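Local atomic coordinates of putative sensory box/GGDEF family protein (Vibrio parahaemolyticus, PDB entry 3LID), a protein that probably makes cyclic di-GMP from GTP in response to signals received by its extracellular PDC-fold sensor domain, the part of the protein described here. Residues S49-D52 / Y53-P57; N61-I64 / L65-W69; D162-Q165 / G166-V169. One frame throughout, in Å; residues are numbered along the deposited sequence. Where two conformers were deposited one is given.

Contact 1. Residues S49-D52 / Y53-P57; sequences SLYD and YLREP. With EDO (1,2-ethanediol), chain I.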
ATOM      1  N   SER A  49     -18.829  -9.299 -16.543  1.00 18.78           N
ATOM      2  CA  SER A  49     -19.838  -8.810 -15.609  1.00 19.63           C
ATOM      3  C   SER A  49     -19.837  -7.283 -15.605  1.00 18.51           C
ATOM      4  O   SER A  49     -20.868  -6.652 -15.488  1.00 16.90           O
ATOM      5  CB  SER A  49     -19.656  -9.409 -14.194  1.00 21.44           C
ATOM      6  OG  SER A  49     -18.326  -9.267 -13.685  1.00 27.12           O
ATOM      7  N   LEU A  50     -18.652  -6.670 -15.701  1.00 17.71           N
ATOM      8  CA  LEU A  50     -18.658  -5.211 -15.701  1.00 16.26           C
ATOM      9  C   LEU A  50     -19.239  -4.716 -17.057  1.00 17.30           C
ATOM     10  O   LEU A  50     -20.073  -3.782 -17.091  1.00 16.03           O
ATOM     11  CB  LEU A  50     -17.239  -4.642 -15.497  1.00 17.99           C
ATOM     12  CG  LEU A  50     -17.045  -3.148 -15.656  1.00 15.81           C
ATOM     13  CD1 LEU A  50     -17.866  -2.391 -14.611  1.00 14.82           C
ATOM     14  CD2 LEU A  50     -15.508  -2.808 -15.547  1.00 18.78           C
ATOM     15  N   TYR A  51     -18.837  -5.371 -18.140  1.00 18.72           N
ATOM     16  CA  TYR A  51     -19.321  -5.021 -19.484  1.00 19.71           C
ATOM     17  C   TYR A  51     -20.847  -5.122 -19.511  1.00 19.63           C
ATOM     18  O   TYR A  51     -21.536  -4.180 -19.941  1.00 19.83           O
ATOM     19  CB  TYR A  51     -18.722  -5.984 -20.442  1.00 20.43           C
ATOM     20  CG  TYR A  51     -19.301  -5.776 -21.795  1.00 23.77           C
ATOM     21  CD1 TYR A  51     -18.893  -4.728 -22.580  1.00 31.00           C
ATOM     22  CD2 TYR A  51     -20.309  -6.644 -22.276  1.00 29.86           C
ATOM     23  CE1 TYR A  51     -19.450  -4.545 -23.870  1.00 34.44           C
ATOM     24  CE2 TYR A  51     -20.871  -6.476 -23.542  1.00 32.52           C
ATOM     25  CZ  TYR A  51     -20.429  -5.430 -24.327  1.00 36.99           C
ATOM     26  OH  TYR A  51     -21.009  -5.240 -25.570  1.00 41.02           O
ATOM     27  N   ASP A  52     -21.365  -6.222 -18.986  1.00 19.86           N
ATOM     28  CA  ASP A  52     -22.848  -6.381 -18.981  1.00 20.13           C
ATOM     29  C   ASP A  52     -23.572  -5.279 -18.246  1.00 19.88           C
ATOM     30  O   ASP A  52     -24.642  -4.759 -18.734  1.00 19.36           O
ATOM     31  CB  ASP A  52     -23.285  -7.737 -18.412  1.00 20.64           C
ATOM     32  CG  ASP A  52     -22.817  -8.922 -19.274  1.00 19.29           C
ATOM     33  OD1 ASP A  52     -22.457  -8.769 -20.481  1.00 21.37           O
ATOM     34  OD2 ASP A  52     -22.816 -10.047 -18.734  1.00 23.68           O
ATOM     35  N   TYR A  53     -23.068  -4.920 -17.069  1.00 17.10           N
ATOM     36  CA  TYR A  53     -23.625  -3.874 -16.296  1.00 17.51           C
ATOM     37  C   TYR A  53     -23.552  -2.518 -17.072  1.00 16.25           C
ATOM     38  O   TYR A  53     -24.524  -1.750 -17.039  1.00 17.40           O
ATOM     39  CB  TYR A  53     -22.890  -3.769 -14.918  1.00 17.47           C
ATOM     40  CG  TYR A  53     -23.182  -2.512 -14.158  1.00 16.89           C
ATOM     41  CD1 TYR A  53     -24.448  -2.315 -13.542  1.00 16.68           C
ATOM     42  CD2 TYR A  53     -22.230  -1.469 -14.127  1.00 15.52           C
ATOM     43  CE1 TYR A  53     -24.721  -1.076 -12.840  1.00 16.32           C
ATOM     44  CE2 TYR A  53     -22.466  -0.287 -13.455  1.00 19.74           C
ATOM     45  CZ  TYR A  53     -23.714  -0.081 -12.828  1.00 19.11           C
ATOM     46  OH  TYR A  53     -23.907   1.111 -12.144  1.00 19.88           O
ATOM     47  N   LEU A  54     -22.406  -2.189 -17.634  1.00 15.13           N
ATOM     48  CA  LEU A  54     -22.292  -0.884 -18.279  1.00 16.06           C
ATOM     49  C   LEU A  54     -23.242  -0.831 -19.518  1.00 18.66           C
ATOM     50  O   LEU A  54     -23.757   0.234 -19.875  1.00 18.09           O
ATOM     51  CB  LEU A  54     -20.857  -0.612 -18.719  1.00 15.50           C
ATOM     52  CG  LEU A  54     -19.904  -0.533 -17.475  1.00 15.59           C
ATOM     53  CD1 LEU A  54     -18.552  -0.308 -18.066  1.00 17.89           C
ATOM     54  CD2 LEU A  54     -20.361   0.625 -16.558  1.00 16.20           C
ATOM     55  N   ARG A  55     -23.405  -1.935 -20.187  1.00 20.24           N
ATOM     56  CA  ARG A  55     -24.374  -1.963 -21.332  1.00 20.71           C
ATOM     57  C   ARG A  55     -25.814  -1.838 -20.855  1.00 22.07           C
ATOM     58  O   ARG A  55     -26.625  -1.141 -21.490  1.00 21.78           O
ATOM     59  CB  ARG A  55     -24.299  -3.253 -22.139  1.00 22.57           C
ATOM     60  CG  ARG A  55     -22.972  -3.606 -22.737  1.00 27.13           C
ATOM     61  CD  ARG A  55     -22.367  -2.510 -23.521  1.00 30.58           C
ATOM     62  NE  ARG A  55     -23.320  -1.821 -24.410  1.00 34.62           N
ATOM     63  CZ  ARG A  55     -23.814  -2.331 -25.542  1.00 36.25           C
ATOM     64  NH1 ARG A  55     -23.476  -3.546 -25.936  1.00 39.29           N
ATOM     65  NH2 ARG A  55     -24.634  -1.608 -26.282  1.00 35.42           N
ATOM     66  N   GLU A  56     -26.129  -2.526 -19.781  1.00 19.52           N
ATOM     67  CA  GLU A  56     -27.490  -2.560 -19.302  1.00 21.34           C
ATOM     68  C   GLU A  56     -27.459  -2.461 -17.788  1.00 20.52           C
ATOM     69  O   GLU A  56     -27.460  -3.529 -17.107  1.00 19.42           O
ATOM     70  CB  GLU A  56     -28.187  -3.807 -19.826  1.00 22.46           C
ATOM     71  CG  GLU A  56     -29.674  -3.822 -19.477  1.00 29.45           C
ATOM     72  CD  GLU A  56     -30.366  -5.093 -20.009  1.00 39.07           C
ATOM     73  OE1 GLU A  56     -29.912  -5.589 -21.090  1.00 40.48           O
ATOM     74  OE2 GLU A  56     -31.296  -5.587 -19.327  1.00 42.07           O
ATOM     75  N   PRO A  57     -27.438  -1.216 -17.248  1.00 19.51           N
ATOM     76  CA  PRO A  57     -27.243  -1.124 -15.771  1.00 19.30           C
ATOM     77  C   PRO A  57     -28.519  -1.371 -14.931  1.00 19.07           C
ATOM     78  O   PRO A  57     -28.893  -0.498 -14.113  1.00 21.06           O
ATOM     79  CB  PRO A  57     -26.696   0.284 -15.541  1.00 22.06           C
ATOM     80  CG  PRO A  57     -27.243   1.071 -16.702  1.00 21.23           C
ATOM     81  CD  PRO A  57     -27.203   0.100 -17.909  1.00 20.29           C
TER
HETATM   82  C1  EDO I   9     -24.501   1.788 -23.952  1.00 31.24           C
HETATM   83  O1  EDO I   9     -23.934   0.699 -24.728  1.00 33.66           O
HETATM   84  C2  EDO I   9     -23.532   2.218 -22.843  1.00 32.93           C
HETATM   85  O2  EDO I   9     -22.607   1.103 -22.623  1.00 34.54           O
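Tyr51 and Arg55 lie one turn apart on the short helix 48-55, whose last turns are held by bonds from the amides of Tyr53, Leu54, Arg55 and Glu56 to the carbonyl oxygens of Ser49, Leu50, Tyr51 and Asp52. The helix belongs to the PDC-fold sensor domain and packs one flank on its seven-stranded antiparallel sheet. Glu56 is the first residue to leave helical angles, yet its amide still makes the closing bond.

On the exposed flank Tyr51 and Arg55 run side by side. Chi1 of -58° sets Arg55 CG beside its backbone N and over one face of the Tyr51 ring, 3.7 Å from the centroid, in a CH-pi contact. Bends at chi2 and chi3 then bring Arg55 NH1 to Tyr51 OH, to which it donates at 3.0 Å. The two planes are 58° apart, so the guanidinium does not stack. Arginine suits this exposed flank because its methylene CG packs on the ring while its N-H groups reach the phenol oxygen and a bound ethanediol.

Leu50 and Leu54 serve the inner flank, with Leu50 CD1 4.0 Å from Leu54 CG; both branched chains also rest on Phe84. The ethanediol, probably from the crystallisation liquor, bridges side chain and backbone: its O2 donates to Leu54 O at 3.1 Å, while its O1 accepts from Arg55 NE at 2.6 Å and from Arg55 NH2 at 2.9 Å.

Contact 2. Residues N61-I64 / L65-W69; sequences NLTI and LENMW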
ATOM      1  N   ASN A  61     -28.155  -6.781 -13.226  1.00 18.72           N
ATOM      2  CA  ASN A  61     -26.768  -6.769 -13.632  1.00 19.25           C
ATOM      3  C   ASN A  61     -25.872  -6.133 -12.576  1.00 18.15           C
ATOM      4  O   ASN A  61     -24.683  -6.524 -12.432  1.00 17.70           O
ATOM      5  CB  ASN A  61     -26.601  -6.111 -14.992  1.00 19.70           C
ATOM      6  CG  ASN A  61     -27.079  -7.016 -16.122  1.00 20.01           C
ATOM      7  OD1 ASN A  61     -27.187  -8.248 -15.953  1.00 20.40           O
ATOM      8  ND2 ASN A  61     -27.380  -6.424 -17.292  1.00 22.36           N
ATOM      9  N   LEU A  62     -26.400  -5.189 -11.834  1.00 18.35           N
ATOM     10  CA  LEU A  62     -25.577  -4.541 -10.775  1.00 17.49           C
ATOM     11  C   LEU A  62     -25.318  -5.626  -9.725  1.00 20.49           C
ATOM     12  O   LEU A  62     -24.243  -5.753  -9.134  1.00 19.05           O
ATOM     13  CB  LEU A  62     -26.347  -3.386 -10.122  1.00 16.40           C
ATOM     14  CG  LEU A  62     -25.768  -2.745  -8.833  1.00 16.39           C
ATOM     15  CD1 LEU A  62     -24.373  -2.208  -9.196  1.00 19.53           C
ATOM     16  CD2 LEU A  62     -26.618  -1.584  -8.308  1.00 18.44           C
ATOM     17  N   THR A  63     -26.347  -6.404  -9.423  1.00 19.47           N
ATOM     18  CA  THR A  63     -26.153  -7.464  -8.392  1.00 20.16           C
ATOM     19  C   THR A  63     -25.101  -8.480  -8.802  1.00 18.27           C
ATOM     20  O   THR A  63     -24.286  -8.914  -7.990  1.00 19.04           O
ATOM     21  CB  THR A  63     -27.511  -8.169  -8.140  1.00 21.28           C
ATOM     22  OG1 THR A  63     -28.380  -7.201  -7.535  1.00 23.65           O
ATOM     23  CG2 THR A  63     -27.373  -9.432  -7.245  1.00 21.60           C
ATOM     24  N   ILE A  64     -25.136  -8.911 -10.051  1.00 18.35           N
ATOM     25  CA  ILE A  64     -24.163  -9.862 -10.513  1.00 18.28           C
ATOM     26  C   ILE A  64     -22.739  -9.265 -10.373  1.00 18.63           C
ATOM     27  O   ILE A  64     -21.806  -9.968  -9.901  1.00 17.62           O
ATOM     28  CB  ILE A  64     -24.455 -10.248 -11.960  1.00 19.27           C
ATOM     29  CG1 ILE A  64     -25.734 -11.120 -11.908  1.00 20.12           C
ATOM     30  CG2 ILE A  64     -23.319 -11.000 -12.621  1.00 17.12           C
ATOM     31  CD1 ILE A  64     -26.347 -11.275 -13.340  1.00 24.62           C
ATOM     32  N   LEU A  65     -22.590  -8.000 -10.784  1.00 16.85           N
ATOM     33  CA  LEU A  65     -21.278  -7.327 -10.712  1.00 16.78           C
ATOM     34  C   LEU A  65     -20.841  -7.230  -9.234  1.00 17.11           C
ATOM     35  O   LEU A  65     -19.708  -7.571  -8.901  1.00 17.67           O
ATOM     36  CB  LEU A  65     -21.370  -5.916 -11.288  1.00 15.08           C
ATOM     37  CG  LEU A  65     -20.074  -5.120 -11.227  1.00 15.60           C
ATOM     38  CD1 LEU A  65     -18.972  -5.858 -12.007  1.00 16.27           C
ATOM     39  CD2 LEU A  65     -20.331  -3.731 -11.908  1.00 15.02           C
ATOM     40  N   GLU A  66     -21.745  -6.792  -8.352  1.00 15.74           N
ATOM     41  CA  GLU A  66     -21.422  -6.611  -6.943  1.00 15.69           C
ATOM     42  C   GLU A  66     -20.992  -7.964  -6.318  1.00 17.16           C
ATOM     43  O   GLU A  66     -20.015  -8.034  -5.570  1.00 15.57           O
ATOM     44  CB  GLU A  66     -22.622  -6.150  -6.185  1.00 15.34           C
ATOM     45  CG  GLU A  66     -22.892  -4.610  -6.421  1.00 16.21           C
ATOM     46  CD  GLU A  66     -24.198  -4.103  -5.800  1.00 20.71           C
ATOM     47  OE1 GLU A  66     -25.107  -4.925  -5.525  1.00 22.57           O
ATOM     48  OE2 GLU A  66     -24.245  -2.880  -5.565  1.00 21.99           O
ATOM     49  N   ASN A  67     -21.717  -9.024  -6.648  1.00 16.51           N
ATOM     50  CA  ASN A  67     -21.374 -10.353  -6.103  1.00 18.05           C
ATOM     51  C   ASN A  67     -20.009 -10.785  -6.586  1.00 18.46           C
ATOM     52  O   ASN A  67     -19.249 -11.390  -5.815  1.00 18.08           O
ATOM     53  CB  ASN A  67     -22.471 -11.380  -6.484  1.00 17.98           C
ATOM     54  CG  ASN A  67     -23.747 -11.124  -5.701  1.00 21.44           C
ATOM     55  OD1 ASN A  67     -23.720 -10.378  -4.762  1.00 28.05           O
ATOM     56  ND2 ASN A  67     -24.870 -11.687  -6.128  1.00 26.96           N
ATOM     57  N   MET A  68     -19.694 -10.508  -7.866  1.00 17.27           N
ATOM     58  CA  MET A  68     -18.404 -10.867  -8.393  0.50 16.50           C
ATOM     59  C   MET A  68     -17.297 -10.083  -7.675  1.00 15.76           C
ATOM     60  O   MET A  68     -16.268 -10.679  -7.205  1.00 15.47           O
ATOM     61  CB  MET A  68     -18.379 -10.575  -9.901  0.50 16.48           C
ATOM     62  CG  MET A  68     -17.184 -11.111 -10.664  0.50 20.61           C
ATOM     63  SD  MET A  68     -15.760 -10.037 -10.732  0.50 22.03           S
ATOM     64  CE  MET A  68     -16.206  -8.769 -12.020  0.50 16.04           C
ATOM     65  N   TRP A  69     -17.464  -8.755  -7.584  1.00 15.04           N
ATOM     66  CA  TRP A  69     -16.424  -7.957  -6.930  1.00 15.40           C
ATOM     67  C   TRP A  69     -16.274  -8.348  -5.451  1.00 16.36           C
ATOM     68  O   TRP A  69     -15.169  -8.299  -4.944  1.00 16.09           O
ATOM     69  CB  TRP A  69     -16.771  -6.476  -7.066  1.00 15.62           C
ATOM     70  CG  TRP A  69     -16.449  -5.969  -8.403  1.00 13.46           C
ATOM     71  CD1 TRP A  69     -16.011  -6.680  -9.506  1.00 16.55           C
ATOM     72  CD2 TRP A  69     -16.584  -4.606  -8.848  1.00 14.34           C
ATOM     73  NE1 TRP A  69     -15.818  -5.820 -10.568  1.00 14.82           N
ATOM     74  CE2 TRP A  69     -16.119  -4.551 -10.164  1.00 15.08           C
ATOM     75  CE3 TRP A  69     -16.972  -3.437  -8.209  1.00 16.11           C
ATOM     76  CZ2 TRP A  69     -16.110  -3.355 -10.916  1.00 16.59           C
ATOM     77  CZ3 TRP A  69     -16.931  -2.230  -8.910  1.00 14.39           C
ATOM     78  CH2 TRP A  69     -16.512  -2.215 -10.264  1.00 15.42           C
TER
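Leu62 and Glu66 meet one turn apart on helix 59-76, an amphipathic helix that lies against the seven-stranded sheet of the PDC-fold domain. Four successive i to i+4 bonds, from the amides of Leu65, Glu66, Asn67 and Met68 to the carbonyls of Asn61 to Ile64, keep the turns regular.

Chi1 of -78° sets Glu66 CG beside its backbone N, and the chain, extended from there, lays the carboxylate at a slant across the end of Leu62: Glu66 OE2 is 3.6 Å from Leu62 CG and 3.7 Å from Leu62 CD1. This is van der Waals packing of a flat polar group against the methine and methyl groups of the leucine, and the methylenes of the glutamate lie over the backbone, with Glu66 CG 3.2 Å from Leu62 O. Such a residue suits the border of the helix, where its side chain also touches Ile95 of the sheet.

A second pair, Thr63 and Asn67, runs side by side on the outer surface. Thr63 CG2 stands anti to the backbone N and approaches Asn67 ND2 at 3.5 Å, while Thr63 OG1 is turned beside its own backbone N and accepts a hydrogen bond from Lys59 NZ. The branched threonine thus gives its methyl to one neighbour and its hydroxyl to another. Asn67 ND2 also lies near Thr63 O, but at too poor an angle for a bond.

The buried side carries Leu65 and Trp69. Leu65 turns its CG away from the backbone N (chi1 178°), and chi2 of 59° then swings CD1 over the indole, which itself packs on Ile82, Phe84 and Val93. Leu65 CD1 stands 3.4 Å above the ring plane, offset toward the rim and 3.5 Å from Trp69 NE1.

Contact 3. Residues D162-Q165 / G166-V169; sequences DVRQ and GYLV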
ATOM      1  N   ASP A 162     -15.641   2.618 -27.630  1.00 20.58           N
ATOM      2  CA  ASP A 162     -14.848   3.830 -27.577  1.00 21.23           C
ATOM      3  C   ASP A 162     -15.411   5.027 -26.857  1.00 20.11           C
ATOM      4  O   ASP A 162     -14.802   6.058 -26.869  1.00 22.94           O
ATOM      5  CB  ASP A 162     -14.304   4.248 -28.945  1.00 23.23           C
ATOM      6  CG  ASP A 162     -13.503   3.120 -29.594  1.00 31.77           C
ATOM      7  OD1 ASP A 162     -12.521   2.627 -28.960  1.00 31.46           O
ATOM      8  OD2 ASP A 162     -13.895   2.654 -30.702  1.00 35.15           O
ATOM      9  N   VAL A 163     -16.540   4.876 -26.151  1.00 18.53           N
ATOM     10  CA  VAL A 163     -17.086   5.964 -25.419  1.00 16.65           C
ATOM     11  C   VAL A 163     -16.860   5.681 -23.914  1.00 17.18           C
ATOM     12  O   VAL A 163     -17.312   4.657 -23.400  1.00 17.84           O
ATOM     13  CB  VAL A 163     -18.623   6.072 -25.665  1.00 18.28           C
ATOM     14  CG1 VAL A 163     -19.232   7.203 -24.835  1.00 16.82           C
ATOM     15  CG2 VAL A 163     -18.866   6.275 -27.248  1.00 18.15           C
ATOM     16  N   ARG A 164     -16.167   6.609 -23.277  1.00 17.79           N
ATOM     17  CA  ARG A 164     -15.848   6.407 -21.849  1.00 18.37           C
ATOM     18  C   ARG A 164     -17.129   6.348 -21.030  1.00 18.38           C
ATOM     19  O   ARG A 164     -18.033   7.221 -21.156  1.00 18.24           O
ATOM     20  CB  ARG A 164     -14.978   7.564 -21.358  1.00 17.14           C
ATOM     21  CG  ARG A 164     -14.444   7.235 -19.925  1.00 18.43           C
ATOM     22  CD  ARG A 164     -13.409   8.326 -19.524  1.00 17.44           C
ATOM     23  NE  ARG A 164     -12.237   8.069 -20.370  1.00 16.51           N
ATOM     24  CZ  ARG A 164     -11.079   8.692 -20.220  1.00 18.10           C
ATOM     25  NH1 ARG A 164     -10.899   9.557 -19.245  1.00 18.32           N
ATOM     26  NH2 ARG A 164     -10.059   8.360 -21.020  1.00 20.12           N
ATOM     27  N   GLN A 165     -17.253   5.294 -20.212  1.00 17.14           N
ATOM     28  CA  GLN A 165     -18.396   5.109 -19.293  1.00 17.85           C
ATOM     29  C   GLN A 165     -18.116   5.554 -17.855  1.00 17.53           C
ATOM     30  O   GLN A 165     -19.025   5.824 -17.070  1.00 16.60           O
ATOM     31  CB  GLN A 165     -18.808   3.625 -19.276  1.00 19.74           C
ATOM     32  CG  GLN A 165     -19.186   3.140 -20.717  1.00 21.28           C
ATOM     33  CD  GLN A 165     -20.378   3.989 -21.283  1.00 19.67           C
ATOM     34  OE1 GLN A 165     -21.454   3.979 -20.689  1.00 24.45           O
ATOM     35  NE2 GLN A 165     -20.190   4.662 -22.420  1.00 19.27           N
ATOM     36  N   GLY A 166     -16.840   5.618 -17.528  1.00 16.17           N
ATOM     37  CA  GLY A 166     -16.478   5.886 -16.117  1.00 14.85           C
ATOM     38  C   GLY A 166     -15.072   5.308 -15.848  1.00 14.87           C
ATOM     39  O   GLY A 166     -14.295   5.058 -16.737  1.00 15.70           O
ATOM     40  N   TYR A 167     -14.845   5.058 -14.563  1.00 14.15           N
ATOM     41  CA  TYR A 167     -13.505   4.666 -14.102  1.00 15.06           C
ATOM     42  C   TYR A 167     -13.628   3.527 -13.154  1.00 15.72           C
ATOM     43  O   TYR A 167     -14.403   3.584 -12.202  1.00 16.31           O
ATOM     44  CB  TYR A 167     -12.855   5.860 -13.349  1.00 14.99           C
ATOM     45  CG  TYR A 167     -12.800   7.067 -14.269  1.00 14.36           C
ATOM     46  CD1 TYR A 167     -11.681   7.272 -15.091  1.00 15.64           C
ATOM     47  CD2 TYR A 167     -13.851   7.974 -14.313  1.00 17.30           C
ATOM     48  CE1 TYR A 167     -11.650   8.362 -16.007  1.00 18.45           C
ATOM     49  CE2 TYR A 167     -13.853   9.051 -15.229  1.00 15.66           C
ATOM     50  CZ  TYR A 167     -12.723   9.222 -16.062  1.00 18.87           C
ATOM     51  OH  TYR A 167     -12.709  10.270 -16.935  1.00 19.17           O
ATOM     52  N   LEU A 168     -12.824   2.490 -13.388  1.00 14.12           N
ATOM     53  CA  LEU A 168     -12.628   1.457 -12.356  1.00 14.16           C
ATOM     54  C   LEU A 168     -11.562   1.961 -11.390  1.00 14.20           C
ATOM     55  O   LEU A 168     -10.518   2.418 -11.834  1.00 14.29           O
ATOM     56  CB  LEU A 168     -12.120   0.204 -13.047  1.00 14.17           C
ATOM     57  CG  LEU A 168     -11.728  -0.923 -12.116  1.00 16.04           C
ATOM     58  CD1 LEU A 168     -13.005  -1.476 -11.446  1.00 16.35           C
ATOM     59  CD2 LEU A 168     -11.059  -2.086 -12.921  1.00 18.13           C
ATOM     60  N   VAL A 169     -11.824   1.864 -10.083  1.00 12.77           N
ATOM     61  CA  VAL A 169     -10.882   2.327  -9.085  1.00 14.07           C
ATOM     62  C   VAL A 169     -10.750   1.239  -8.049  1.00 15.66           C
ATOM     63  O   VAL A 169     -11.755   0.759  -7.491  1.00 12.84           O
ATOM     64  CB  VAL A 169     -11.416   3.578  -8.349  1.00 14.07           C
ATOM     65  CG1 VAL A 169     -10.405   4.048  -7.303  1.00 14.60           C
ATOM     66  CG2 VAL A 169     -11.657   4.730  -9.374  1.00 13.72           C
TER
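A classic beta bulge at Gln165 and Gly166, both facing Ile158 of the partner strand, puts an extra residue into strand 163-173 while its hairpin pairing with strand 150-160 continues. Glycine suits the second position: with phi 155°, a CB would be jammed against the carbonyl oxygen of Gln165.

Across the bulge, Arg164 and Tyr167 turn to meet on one side of the sheet. The arginine chain is extended as far as CD and bends at chi3 (-71°), bringing NH1 to the hydroxyl end of the phenol. Arg164 NH1 then donates to Tyr167 OH at 3.0 Å in a nearly straight bond. The hydroxyl lies in the guanidinium plane and NH1 lies near the ring plane at its edge, although the two planes stand 82° apart. Arg164 CD also packs against the hydroxyl, 3.3 Å from Tyr167 OH. Nearer the hairpin turn, Gln165 folds back on its own strand, and its NE2 donates to Val163 O at 3.0 Å, from above the carbonyl plane.

The guanidinium has further acceptors: Gln123 O for NH1, Leu125 O for NH2 and Asn127 OD1 for NE. Tyr167 meanwhile sets its ring edge-to-face with Phe119. A positive charge beside carbonyls at the C-terminal end of helix 117-124 would be favoured by the helix dipole, so the arginine probably helps fasten that helix end to the bulged strand.

From the N terminus the chain passes the long helix 9-45, then contact 1 on helix 48-55, contact 2 on helix 59-76 and, after the other six strands of the sheet, contact 3 at the start of strand 163-173. Each is local and closes no long loop; they follow in series, neither nesting nor crossing. The turn between the two helices is spanned by a probable hydrogen bond from Asn61 ND2 to Glu56 O, and Tyr53 packs on Leu65. Strand 163-173 meets both helices: Gln165 CB lies near Leu54 CD1, and Leu168 CD1 touches Trp69 CZ2. Together they join the helical pair to the central strands of the seven-stranded sheet.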